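Local coordinates for protein AggB (Escherichia coli, PDB 4PHX) that forms the minor subunit of aggregative adherence fimbriae type I and probably acts in adhesion of the bacterium to host surfaces, at residues P31-Q43 / Q79-F93. Numbering follows the deposited sequence.
Sequences PHDGFHIWINASQ and QRGVYRQGEEKQAIF
Gln79 lies across the indole of Trp38 at about a right angle. Gln79 CB starts beside the imidazole of His36, 3.8 Å from His36 NE2. CG is anti to the backbone N (chi1 175°), which sets it over the six-membered ring of Trp38, 3.4 Å from the centroid, as a CH-pi contact. The chain then bends at chi2 (63°) and lays the amide flat on the indole, the two planes 6° apart. Gln79 CD is 3.4 Å from Trp38 CE2, and Gln79 OE1 is nearest to Trp38 CZ2. Gln79 NE2 rests over the five-membered ring and donates to Arg80 O (2.8 Å). That bond lies in the amide plane, so it fixes the rotation of the amide. Trp38 CZ3 in turn covers a face of the His36 ring.

Strands 34-39 and 82-85 are antiparallel neighbours. Phe35 pairs with Arg84 and Ile37 with Val82, each pair through two backbone hydrogen bonds. Phe35 and Ile37 turn the other way from Trp38, into the core. Ala91 CB sits over the centre of the Phe35 ring, 3.8 Å from the centroid, and His32 CD2 approaches the opposite face. Ile37 CD1 lies over the Phe93 ring, 3.4 Å from Phe93 CG, and Ile37 CG1 packs on Val82 CG2. At the far end Asp33 O accepts the Gly86 N-H from above its carbonyl plane and a weak bond from Gln85 NE2.

Asp33 and Gly34 form a classic beta bulge opposite Leu117. Strand 34-39 lies between strands 82-85 and 107-117, while strand 90-97 belongs to the facing sheet. The chain 86-89 thus links the two sheets of the Ig-like beta sandwich, with Ile66 of strand 61-67 joining Ile37 and Phe93 in the core.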
loop_
_atom_site.group_PDB
_atom_site.type_symbol
_atom_site.label_atom_id
_atom_site.label_comp_id
_atom_site.label_asym_id
_atom_site.label_seq_id
_atom_site.Cartn_x
_atom_site.Cartn_y
_atom_site.Cartn_z
ATOM N N PRO B 31 4.627 40.032 18.459
ATOM C CA PRO B 31 5.197 39.770 17.134
ATOM C C PRO B 31 6.207 38.642 17.196
ATOM O O PRO B 31 6.907 38.499 18.199
ATOM C CB PRO B 31 5.923 41.080 16.806
ATOM C CG PRO B 31 6.218 41.683 18.141
ATOM C CD PRO B 31 5.000 41.372 18.945
ATOM N N HIS B 32 6.288 37.854 16.134
ATOM C CA HIS B 32 7.195 36.729 16.124
ATOM C C HIS B 32 7.392 36.268 14.692
ATOM O O HIS B 32 6.623 36.628 13.809
ATOM C CB HIS B 32 6.583 35.591 16.935
ATOM C CG HIS B 32 5.350 35.016 16.315
ATOM N ND1 HIS B 32 4.123 35.645 16.379
ATOM C CD2 HIS B 32 5.157 33.882 15.603
ATOM C CE1 HIS B 32 3.226 34.916 15.738
ATOM N NE2 HIS B 32 3.827 33.840 15.261
ATOM N N ASP B 33 8.400 35.446 14.454
ATOM C CA ASP B 33 8.623 34.959 13.107
ATOM C C ASP B 33 8.553 33.436 12.987
ATOM O O ASP B 33 8.962 32.869 11.968
ATOM C CB ASP B 33 9.957 35.475 12.566
ATOM C CG ASP B 33 9.887 36.912 12.127
ATOM O OD1 ASP B 33 9.553 37.168 10.950
ATOM O OD2 ASP B 33 10.175 37.789 12.961
ATOM N N GLY B 34 8.035 32.773 14.012
ATOM C CA GLY B 34 7.956 31.325 13.955
ATOM C C GLY B 34 7.413 30.634 15.186
ATOM O O GLY B 34 7.115 31.290 16.184
ATOM N N PHE B 35 7.254 29.313 15.089
ATOM C CA PHE B 35 6.742 28.479 16.178
ATOM C C PHE B 35 7.606 27.228 16.326
ATOM O O PHE B 35 8.152 26.707 15.359
ATOM C CB PHE B 35 5.316 27.992 15.942
ATOM C CG PHE B 35 4.300 29.066 15.665
ATOM C CD1 PHE B 35 4.050 29.486 14.366
ATOM C CD2 PHE B 35 3.517 29.579 16.685
ATOM C CE1 PHE B 35 3.069 30.451 14.106
ATOM C CE2 PHE B 35 2.537 30.528 16.428
ATOM C CZ PHE B 35 2.317 30.962 15.147
ATOM N N HIS B 36 7.616 26.696 17.535
ATOM C CA HIS B 36 8.638 25.791 18.012
ATOM C C HIS B 36 7.930 25.005 19.089
ATOM O O HIS B 36 7.522 25.593 20.096
ATOM C CB HIS B 36 9.647 26.725 18.649
ATOM C CG HIS B 36 10.814 26.064 19.292
ATOM N ND1 HIS B 36 11.495 26.653 20.332
ATOM C CD2 HIS B 36 11.460 24.908 19.017
ATOM C CE1 HIS B 36 12.507 25.881 20.681
ATOM N NE2 HIS B 36 12.504 24.814 19.904
ATOM N N ILE B 37 7.734 23.707 18.887
ATOM C CA ILE B 37 7.096 22.869 19.910
ATOM C C ILE B 37 7.824 21.561 20.110
ATOM O O ILE B 37 8.550 21.121 19.230
ATOM C CB ILE B 37 5.621 22.509 19.564
ATOM C CG1 ILE B 37 5.554 21.685 18.288
ATOM C CG2 ILE B 37 4.772 23.738 19.433
ATOM C CD1 ILE B 37 4.163 21.666 17.631
ATOM N N TRP B 38 7.606 20.920 21.257
ATOM C CA TRP B 38 8.116 19.577 21.474
ATOM C C TRP B 38 7.310 18.887 22.552
ATOM O O TRP B 38 6.501 19.533 23.230
ATOM C CB TRP B 38 9.607 19.589 21.836
ATOM C CG TRP B 38 9.943 20.385 23.049
ATOM C CD1 TRP B 38 10.122 19.911 24.322
ATOM C CD2 TRP B 38 10.152 21.807 23.121
ATOM N NE1 TRP B 38 10.425 20.949 25.173
ATOM C CE2 TRP B 38 10.448 22.121 24.461
ATOM C CE3 TRP B 38 10.107 22.841 22.182
ATOM C CZ2 TRP B 38 10.711 23.418 24.883
ATOM C CZ3 TRP B 38 10.366 24.132 22.599
ATOM C CH2 TRP B 38 10.663 24.415 23.939
ATOM N N ILE B 39 7.504 17.579 22.707
ATOM C CA ILE B 39 6.879 16.889 23.823
ATOM C C ILE B 39 7.923 16.639 24.892
ATOM O O ILE B 39 9.056 16.271 24.566
ATOM C CB ILE B 39 6.313 15.540 23.410
ATOM C CG1 ILE B 39 5.228 15.719 22.337
ATOM C CG2 ILE B 39 5.811 14.760 24.656
ATOM C CD1 ILE B 39 4.547 14.435 21.958
ATOM N N ASN B 40 7.565 16.818 26.162
ATOM C CA ASN B 40 8.497 16.442 27.246
ATOM C C ASN B 40 8.394 14.973 27.630
ATOM O O ASN B 40 7.683 14.603 28.566
ATOM C CB ASN B 40 8.313 17.310 28.477
ATOM C CG ASN B 40 8.401 18.763 28.155
ATOM O OD1 ASN B 40 9.451 19.257 27.752
ATOM N ND2 ASN B 40 7.291 19.464 28.313
ATOM N N ALA B 41 9.085 14.139 26.870
ATOM C CA ALA B 41 9.088 12.705 27.098
ATOM C C ALA B 41 10.343 12.163 26.438
ATOM O O ALA B 41 10.997 12.873 25.673
ATOM C CB ALA B 41 7.864 12.088 26.507
ATOM N N SER B 42 10.690 10.924 26.750
ATOM C CA SER B 42 11.815 10.244 26.105
ATOM C C SER B 42 11.735 10.266 24.576
ATOM O O SER B 42 10.760 9.775 23.988
ATOM C CB SER B 42 11.863 8.792 26.571
ATOM O OG SER B 42 11.573 8.714 27.955
ATOM N N GLN B 43 12.767 10.822 23.938
ATOM C CA GLN B 43 12.838 10.815 22.477
ATOM C C GLN B 43 12.913 9.368 22.019
ATOM O O GLN B 43 13.106 8.477 22.833
ATOM C CB GLN B 43 14.037 11.618 21.937
ATOM C CG GLN B 43 13.963 11.872 20.414
ATOM C CD GLN B 43 15.266 12.365 19.792
ATOM O OE1 GLN B 43 15.738 13.466 20.091
ATOM N NE2 GLN B 43 15.839 11.555 18.905
ATOM N N GLN B 79 17.313 23.302 21.635
ATOM C CA GLN B 79 16.101 22.568 21.986
ATOM C C GLN B 79 15.593 21.787 20.780
ATOM O O GLN B 79 15.305 22.375 19.737
ATOM C CB GLN B 79 15.015 23.538 22.464
ATOM C CG GLN B 79 13.680 22.862 22.744
ATOM C CD GLN B 79 13.774 21.841 23.877
ATOM O OE1 GLN B 79 14.159 22.182 25.000
ATOM N NE2 GLN B 79 13.422 20.591 23.586
ATOM N N ARG B 80 15.502 20.469 20.921
ATOM C CA ARG B 80 14.949 19.615 19.876
ATOM C C ARG B 80 13.423 19.752 19.870
ATOM O O ARG B 80 12.805 19.872 20.929
ATOM C CB ARG B 80 15.346 18.148 20.100
ATOM C CG ARG B 80 16.861 17.856 20.086
ATOM C CD ARG B 80 17.176 16.404 20.526
ATOM N NE ARG B 80 17.026 16.223 21.971
ATOM C CZ ARG B 80 16.941 15.047 22.590
ATOM N NH1 ARG B 80 16.983 13.913 21.904
ATOM N NH2 ARG B 80 16.804 15.008 23.910
ATOM N N GLY B 81 12.825 19.753 18.681
ATOM C CA GLY B 81 11.382 19.853 18.537
ATOM C C GLY B 81 11.012 19.963 17.077
ATOM O O GLY B 81 11.824 19.671 16.213
ATOM N N VAL B 82 9.791 20.378 16.780
ATOM C CA VAL B 82 9.448 20.656 15.393
ATOM C C VAL B 82 9.087 22.133 15.283
ATOM O O VAL B 82 8.658 22.734 16.260
ATOM C CB VAL B 82 8.337 19.729 14.836
ATOM C CG1 VAL B 82 8.762 18.260 14.936
ATOM C CG2 VAL B 82 7.041 19.942 15.578
ATOM N N TYR B 83 9.290 22.705 14.098
ATOM C CA TYR B 83 9.228 24.148 13.899
ATOM C C TYR B 83 8.455 24.504 12.627
ATOM O O TYR B 83 8.188 23.644 11.783
ATOM C CB TYR B 83 10.644 24.754 13.839
ATOM C CG TYR B 83 10.958 25.478 12.536
ATOM C CD1 TYR B 83 10.842 26.861 12.438
ATOM C CD2 TYR B 83 11.357 24.778 11.404
ATOM C CE1 TYR B 83 11.103 27.524 11.251
ATOM C CE2 TYR B 83 11.634 25.445 10.208
ATOM C CZ TYR B 83 11.502 26.814 10.141
ATOM O OH TYR B 83 11.765 27.476 8.955
ATOM N N ARG B 84 8.121 25.786 12.508
ATOM C CA ARG B 84 7.321 26.320 11.422
ATOM C C ARG B 84 7.569 27.836 11.367
ATOM O O ARG B 84 7.504 28.514 12.399
ATOM C CB ARG B 84 5.874 26.045 11.755
ATOM C CG ARG B 84 4.906 26.527 10.776
ATOM C CD ARG B 84 3.519 26.293 11.302
ATOM N NE ARG B 84 2.588 26.222 10.186
ATOM C CZ ARG B 84 2.131 25.082 9.678
ATOM N NH1 ARG B 84 2.495 23.917 10.213
ATOM N NH2 ARG B 84 1.288 25.110 8.652
ATOM N N GLN B 85 7.885 28.363 10.183
ATOM C CA GLN B 85 8.084 29.803 10.016
ATOM C C GLN B 85 6.726 30.438 9.951
ATOM O O GLN B 85 5.747 29.757 9.644
ATOM C CB GLN B 85 8.858 30.121 8.730
ATOM C CG GLN B 85 9.154 31.617 8.475
ATOM C CD GLN B 85 10.545 32.046 8.937
ATOM O OE1 GLN B 85 11.561 31.496 8.497
ATOM N NE2 GLN B 85 10.596 33.035 9.830
ATOM N N GLY B 86 6.649 31.734 10.248
ATOM C CA GLY B 86 5.405 32.454 10.074
ATOM C C GLY B 86 5.176 33.546 11.091
ATOM O O GLY B 86 5.561 33.423 12.257
ATOM N N GLU B 87 4.529 34.617 10.651
ATOM C CA GLU B 87 4.194 35.713 11.553
ATOM C C GLU B 87 2.753 35.626 12.000
ATOM O O GLU B 87 2.306 36.444 12.802
ATOM C CB GLU B 87 4.426 37.070 10.888
ATOM C CG GLU B 87 5.853 37.303 10.430
ATOM C CD GLU B 87 5.983 38.575 9.615
ATOM O OE1 GLU B 87 6.947 38.673 8.826
ATOM O OE2 GLU B 87 5.119 39.472 9.766
ATOM N N GLU B 88 2.018 34.647 11.480
ATOM C CA GLU B 88 0.606 34.561 11.814
ATOM C C GLU B 88 0.412 34.248 13.283
ATOM O O GLU B 88 1.268 33.678 13.941
ATOM C CB GLU B 88 -0.156 33.556 10.930
ATOM C CG GLU B 88 0.092 32.107 11.248
ATOM C CD GLU B 88 1.189 31.539 10.385
ATOM O OE1 GLU B 88 1.534 32.193 9.368
ATOM O OE2 GLU B 88 1.708 30.447 10.715
ATOM N N LYS B 89 -0.743 34.614 13.782
ATOM C CA LYS B 89 -0.974 34.663 15.200
ATOM C C LYS B 89 -1.011 33.297 15.887
ATOM O O LYS B 89 -0.662 33.186 17.051
ATOM C CB LYS B 89 -2.244 35.458 15.463
ATOM C CG LYS B 89 -3.531 34.930 14.783
ATOM C CD LYS B 89 -3.601 35.003 13.222
ATOM C CE LYS B 89 -3.425 36.395 12.655
ATOM N NZ LYS B 89 -3.156 36.250 11.217
ATOM N N GLN B 90 -1.439 32.254 15.192
ATOM C CA GLN B 90 -1.484 30.954 15.841
ATOM C C GLN B 90 -1.244 29.815 14.880
ATOM O O GLN B 90 -1.187 30.029 13.681
ATOM C CB GLN B 90 -2.770 30.767 16.640
ATOM C CG GLN B 90 -3.967 30.460 15.814
ATOM C CD GLN B 90 -4.386 31.616 14.959
ATOM O OE1 GLN B 90 -3.901 31.782 13.830
ATOM N NE2 GLN B 90 -5.299 32.436 15.484
ATOM N N ALA B 91 -1.068 28.606 15.416
ATOM C CA ALA B 91 -0.700 27.460 14.588
ATOM C C ALA B 91 -1.230 26.165 15.160
ATOM O O ALA B 91 -1.254 25.958 16.370
ATOM C CB ALA B 91 0.780 27.393 14.415
ATOM N N ILE B 92 -1.688 25.292 14.274
ATOM C CA ILE B 92 -2.269 24.033 14.692
ATOM C C ILE B 92 -1.293 22.876 14.448
ATOM O O ILE B 92 -0.593 22.841 13.432
ATOM C CB ILE B 92 -3.601 23.809 13.988
ATOM C CG1 ILE B 92 -4.577 24.914 14.402
ATOM C CG2 ILE B 92 -4.180 22.426 14.284
ATOM C CD1 ILE B 92 -5.008 24.844 15.849
ATOM N N PHE B 93 -1.226 21.961 15.417
ATOM C CA PHE B 93 -0.376 20.761 15.326
ATOM C C PHE B 93 -1.081 19.542 15.906
ATOM O O PHE B 93 -2.064 19.659 16.633
ATOM C CB PHE B 93 0.940 20.966 16.082
ATOM C CG PHE B 93 0.754 21.238 17.549
ATOM C CD1 PHE B 93 0.741 20.200 18.461
ATOM C CD2 PHE B 93 0.586 22.545 18.011
ATOM C CE1 PHE B 93 0.560 20.435 19.811
ATOM C CE2 PHE B 93 0.401 22.793 19.355
ATOM C CZ PHE B 93 0.385 21.725 20.271
#